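Local atomic coordinates of tail spike protein gp49 (Pseudomonas phage LKA1, PDB entry 4RU4), a protein that forms the trimeric tailspike of the phage and probably cleaves, as a lyase, the O-specific polysaccharide of its Pseudomonas host during entry. Residues B[81-86]-B[110-115]; B[454-459]-B[467-472]. One frame throughout, in Å; residues are numbered along the deposited sequence.

Both contacts belong to the long parallel beta-helix of the tailspike, but to different ends of it, and they are of different kinds. From the N terminus, the chain passes helix 55-65 and reaches strand 82-86; after 23 intervening residues, which include strands 89-93 and 98-107, it comes back one rung on as 110-115, and contact 1 closes that turn edge to edge within one face. Contact 2 opens only after many more rungs. Here 454-459 and 467-472, with seven residues between them, lie on two different faces and meet across the interior. The two loops follow in series, neither nested nor crossing, on opposite sides of the chain's centre, with nearest atoms about 40 Å apart.

Contact 1: residues B[81-86]-B[110-115]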
loop_
_atom_site.group_PDB
_atom_site.type_symbol
_atom_site.label_atom_id
_atom_site.label_comp_id
_atom_site.label_asym_id
_atom_site.label_seq_id
_atom_site.Cartn_x
_atom_site.Cartn_y
_atom_site.Cartn_z
ATOM N N ARG B 81 -0.040 -29.871 30.945
ATOM C CA ARG B 81 1.328 -29.327 30.937
ATOM C C ARG B 81 1.592 -28.782 29.564
ATOM O O ARG B 81 0.962 -29.210 28.596
ATOM C CB ARG B 81 2.377 -30.435 31.169
ATOM C CG ARG B 81 2.331 -31.082 32.526
ATOM C CD ARG B 81 3.508 -32.044 32.792
ATOM N NE ARG B 81 3.183 -32.774 34.002
ATOM C CZ ARG B 81 3.423 -32.321 35.226
ATOM N NH1 ARG B 81 4.063 -31.168 35.401
ATOM N NH2 ARG B 81 3.054 -33.036 36.281
ATOM N N GLY B 82 2.577 -27.893 29.453
ATOM C CA GLY B 82 2.918 -27.375 28.153
ATOM C C GLY B 82 3.469 -28.463 27.240
ATOM O O GLY B 82 4.061 -29.436 27.698
ATOM N N ILE B 83 3.269 -28.284 25.940
ATOM C CA ILE B 83 3.932 -29.103 24.935
ATOM C C ILE B 83 5.167 -28.331 24.455
ATOM O O ILE B 83 5.042 -27.274 23.835
ATOM C CB ILE B 83 2.990 -29.370 23.748
ATOM C CG1 ILE B 83 1.685 -30.015 24.249
ATOM C CG2 ILE B 83 3.711 -30.200 22.662
ATOM C CD1 ILE B 83 0.563 -30.030 23.213
ATOM N N SER B 84 6.356 -28.843 24.748
ATOM C CA SER B 84 7.567 -28.056 24.517
ATOM C C SER B 84 8.668 -28.769 23.732
ATOM O O SER B 84 8.712 -29.999 23.650
ATOM C CB SER B 84 8.119 -27.563 25.867
ATOM O OG SER B 84 8.586 -28.665 26.625
ATOM N N SER B 85 9.580 -27.986 23.175
ATOM C CA SER B 85 10.725 -28.573 22.516
ATOM C C SER B 85 11.905 -27.623 22.541
ATOM O O SER B 85 11.760 -26.426 22.801
ATOM C CB SER B 85 10.372 -28.887 21.069
ATOM O OG SER B 85 10.040 -27.690 20.405
ATOM N N THR B 86 13.077 -28.177 22.268
ATOM C CA THR B 86 14.252 -27.375 21.971
ATOM C C THR B 86 14.621 -27.563 20.489
ATOM O O THR B 86 14.443 -28.638 19.916
ATOM C CB THR B 86 15.418 -27.698 22.918
ATOM O OG1 THR B 86 15.590 -29.111 22.998
ATOM C CG2 THR B 86 15.105 -27.188 24.307
ATOM N N SER B 110 3.664 -21.834 28.771
ATOM C CA SER B 110 3.112 -21.752 27.421
ATOM C C SER B 110 2.366 -23.036 27.043
ATOM O O SER B 110 2.707 -24.131 27.505
ATOM C CB SER B 110 4.239 -21.526 26.388
ATOM O OG SER B 110 5.058 -20.439 26.779
ATOM N N VAL B 111 1.354 -22.903 26.197
ATOM C CA VAL B 111 0.651 -24.101 25.719
ATOM C C VAL B 111 1.550 -24.923 24.792
ATOM O O VAL B 111 1.657 -26.141 24.926
ATOM C CB VAL B 111 -0.667 -23.768 24.995
ATOM C CG1 VAL B 111 -1.375 -25.070 24.588
ATOM C CG2 VAL B 111 -1.586 -22.927 25.907
ATOM N N LEU B 112 2.205 -24.234 23.856
ATOM C CA LEU B 112 3.049 -24.857 22.871
ATOM C C LEU B 112 4.295 -23.981 22.815
ATOM O O LEU B 112 4.187 -22.740 22.801
ATOM C CB LEU B 112 2.306 -24.828 21.529
ATOM C CG LEU B 112 2.603 -25.777 20.387
ATOM C CD1 LEU B 112 2.640 -27.188 20.957
ATOM C CD2 LEU B 112 1.519 -25.676 19.311
ATOM N N SER B 113 5.473 -24.596 22.827
ATOM C CA SER B 113 6.689 -23.786 22.815
ATOM C C SER B 113 7.861 -24.477 22.149
ATOM O O SER B 113 8.018 -25.709 22.233
ATOM C CB SER B 113 7.078 -23.326 24.231
ATOM O OG SER B 113 7.423 -24.434 25.050
ATOM N N CYS B 114 8.695 -23.674 21.490
ATOM C CA CYS B 114 9.951 -24.164 20.947
ATOM C C CYS B 114 11.029 -23.125 21.211
ATOM O O CYS B 114 10.830 -21.940 20.925
ATOM C CB CYS B 114 9.858 -24.436 19.443
ATOM S SG CYS B 114 11.363 -25.280 18.853
ATOM N N VAL B 115 12.152 -23.560 21.784
ATOM C CA VAL B 115 13.232 -22.632 22.132
ATOM C C VAL B 115 14.548 -23.084 21.463
ATOM O O VAL B 115 15.002 -24.225 21.655
ATOM C CB VAL B 115 13.438 -22.560 23.671
ATOM C CG1 VAL B 115 14.524 -21.527 24.044
ATOM C CG2 VAL B 115 12.121 -22.268 24.392
HETATM O O HOH W 1 5.119 -25.361 26.331
#
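Ile83 and Leu112 meet obliquely on one face of a parallel strand pair, two successive rungs of a beta-helix, with strand 82-86 lying in register beside 113-115. Leu112, its CG trans to the backbone N (chi1 -158°), reaches its neighbour through CD1 alone, which sits 3.6 Å from Ile83 CB and equally near CG2. Both residues are buried, as suits branched hydrocarbons: Leu60 and Val64 of helix 55-65 cover Ile83, and Leu223 of the next rung packs on Leu112. Ser85 and Cys114 share this face further along; in the conformer given, Ser85 OG is hydrogen-bonded to Ser88 O. On the other face the small serines stack directly along the ladder, Ser113 OG leaning over Ser84, 3.3 Å from its CB. Gly82 suits its place because a CB there would run into Ser110 O. Backbone bonds hold the register, among them a nearly straight one from Ile83 N to Val111 O (2.9 Å, 172° at the hydrogen). Where the chain turns its corner, one water bridges the two segments: it donates to Ser110 O at 3.0 Å, more weakly to Ile83 O, and lies 2.8 Å from Ser113 OG.

Contact 2: residues B[454-459]-B[467-472]; sequences IQYSGQ and GKVLQL
Val469 places its CG1 methyl over the centre of the Tyr456 ring, a CH-pi contact 4.3 Å from the centroid and only 11° off the ring normal. In Tyr456, CG stands opposite the backbone N (chi1 -158°), which carries the ring inward, under the methyl of Val469, where the chain turns a corner. At its far end the phenol OH donates to Gln459 OE1 at 2.6 Å, approaching somewhat out of the carbonyl plane. The glutamine, beyond the turn at Gly458, thus gives the hydroxyl of a buried tyrosine a partner and probably restrains the ring. Leu470 and Tyr456 point past one another from opposing walls, with Leu470 CD2 3.9 Å from Tyr456 CD2. Such packing is the interior of a right-handed parallel beta-helix, the pectin lyase-like fold: strands 454-457 and 470-472 run nearly antiparallel on different faces, and their axes approach to 10.7 Å, a distance spanned by the tyrosine ring and aliphatic side chains. Leu470, with CG anti to its carbonyl carbon (chi1 -51°) and an extended chi2, sends its forked end across to both partners; its other methyl, CD1, meets Ile454 CG2 at 3.9 Å. Ile454, branched at CB, serves two leucines at once, giving CG2 to Leu470 and CG1 to Leu472 CD2, 4.2 Å away. Leu484 of the next rung touches Ile454, Leu470 and Leu472 alike. Gln455, whose CB points away from 467-472, uses NE2 to donate to Gly458 O of a neighbouring subunit.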
loop_
_atom_site.group_PDB
_atom_site.type_symbol
_atom_site.label_atom_id
_atom_site.label_comp_id
_atom_site.label_asym_id
_atom_site.label_seq_id
_atom_site.Cartn_x
_atom_site.Cartn_y
_atom_site.Cartn_z
ATOM N N ILE B 454 8.167 19.326 11.746
ATOM C CA ILE B 454 6.794 18.909 11.474
ATOM C C ILE B 454 6.498 19.167 10.019
ATOM O O ILE B 454 6.690 20.296 9.528
ATOM C CB ILE B 454 5.745 19.747 12.273
ATOM C CG1 ILE B 454 6.069 19.817 13.767
ATOM C CG2 ILE B 454 4.331 19.203 12.042
ATOM C CD1 ILE B 454 6.133 18.522 14.439
ATOM N N GLN B 455 5.997 18.139 9.333
ATOM C CA GLN B 455 5.460 18.315 7.998
ATOM C C GLN B 455 4.002 17.850 8.066
ATOM O O GLN B 455 3.745 16.659 8.204
ATOM C CB GLN B 455 6.233 17.437 6.977
ATOM C CG GLN B 455 5.728 17.543 5.526
ATOM C CD GLN B 455 6.146 16.367 4.657
ATOM O OE1 GLN B 455 6.152 15.213 5.111
ATOM N NE2 GLN B 455 6.518 16.652 3.406
ATOM N N TYR B 456 3.052 18.780 7.962
ATOM C CA TYR B 456 1.649 18.385 7.976
ATOM C C TYR B 456 1.091 18.796 6.603
ATOM O O TYR B 456 0.865 19.981 6.341
ATOM C CB TYR B 456 0.960 19.067 9.163
ATOM C CG TYR B 456 -0.316 18.375 9.623
ATOM C CD1 TYR B 456 -1.468 18.390 8.828
ATOM C CD2 TYR B 456 -0.373 17.718 10.852
ATOM C CE1 TYR B 456 -2.640 17.755 9.238
ATOM C CE2 TYR B 456 -1.526 17.076 11.263
ATOM C CZ TYR B 456 -2.658 17.102 10.457
ATOM O OH TYR B 456 -3.808 16.464 10.872
ATOM N N SER B 457 0.875 17.821 5.723
ATOM C CA SER B 457 0.861 18.084 4.280
ATOM C C SER B 457 -0.146 17.240 3.484
ATOM O O SER B 457 -0.017 16.017 3.428
ATOM C CB SER B 457 2.283 17.765 3.769
ATOM O OG SER B 457 2.419 17.885 2.369
ATOM N N GLY B 458 -1.135 17.870 2.853
ATOM C CA GLY B 458 -2.001 17.160 1.904
ATOM C C GLY B 458 -3.247 16.473 2.456
ATOM O O GLY B 458 -4.048 15.913 1.698
ATOM N N GLN B 459 -3.427 16.486 3.772
ATOM C CA GLN B 459 -4.554 15.751 4.391
ATOM C C GLN B 459 -5.911 16.436 4.170
ATOM O O GLN B 459 -6.026 17.654 4.266
ATOM C CB GLN B 459 -4.312 15.631 5.884
ATOM C CG GLN B 459 -5.293 14.771 6.666
ATOM C CD GLN B 459 -4.958 14.837 8.134
ATOM O OE1 GLN B 459 -5.156 15.869 8.781
ATOM N NE2 GLN B 459 -4.413 13.757 8.664
ATOM N N GLY B 467 -9.952 24.192 16.938
ATOM C CA GLY B 467 -9.160 25.319 17.383
ATOM C C GLY B 467 -7.937 25.557 16.510
ATOM O O GLY B 467 -7.750 26.654 15.963
ATOM N N LYS B 468 -7.098 24.532 16.361
ATOM C CA LYS B 468 -5.772 24.736 15.748
ATOM C C LYS B 468 -5.351 23.512 14.971
ATOM O O LYS B 468 -5.805 22.409 15.283
ATOM C CB LYS B 468 -4.690 24.964 16.819
ATOM C CG LYS B 468 -5.147 25.752 18.034
ATOM C CD LYS B 468 -3.977 26.109 18.946
ATOM C CE LYS B 468 -4.468 26.864 20.196
ATOM N NZ LYS B 468 -3.368 27.140 21.166
ATOM N N VAL B 469 -4.449 23.702 13.999
ATOM C CA VAL B 469 -3.819 22.563 13.333
ATOM C C VAL B 469 -2.706 22.067 14.252
ATOM O O VAL B 469 -2.778 20.944 14.741
ATOM C CB VAL B 469 -3.281 22.910 11.914
ATOM C CG1 VAL B 469 -2.644 21.680 11.236
ATOM C CG2 VAL B 469 -4.405 23.480 11.039
ATOM N N LEU B 470 -1.707 22.917 14.523
ATOM C CA LEU B 470 -0.585 22.522 15.376
ATOM C C LEU B 470 -0.574 23.283 16.689
ATOM O O LEU B 470 -0.891 24.487 16.734
ATOM C CB LEU B 470 0.755 22.769 14.676
ATOM C CG LEU B 470 0.914 22.195 13.269
ATOM C CD1 LEU B 470 2.312 22.503 12.765
ATOM C CD2 LEU B 470 0.619 20.676 13.242
ATOM N N GLN B 471 -0.168 22.577 17.742
ATOM C CA GLN B 471 0.032 23.148 19.064
ATOM C C GLN B 471 1.429 22.675 19.485
ATOM O O GLN B 471 1.634 21.487 19.751
ATOM C CB GLN B 471 -1.035 22.625 20.018
ATOM C CG GLN B 471 -0.767 22.934 21.475
ATOM C CD GLN B 471 -1.156 24.347 21.831
ATOM O OE1 GLN B 471 -2.137 24.884 21.311
ATOM N NE2 GLN B 471 -0.374 24.970 22.700
ATOM N N LEU B 472 2.397 23.591 19.475
ATOM C CA LEU B 472 3.810 23.240 19.691
ATOM C C LEU B 472 4.332 23.941 20.944
ATOM O O LEU B 472 4.515 25.163 20.949
ATOM C CB LEU B 472 4.663 23.618 18.462
ATOM C CG LEU B 472 4.118 23.059 17.124
ATOM C CD1 LEU B 472 4.876 23.605 15.921
ATOM C CD2 LEU B 472 4.118 21.512 17.099
#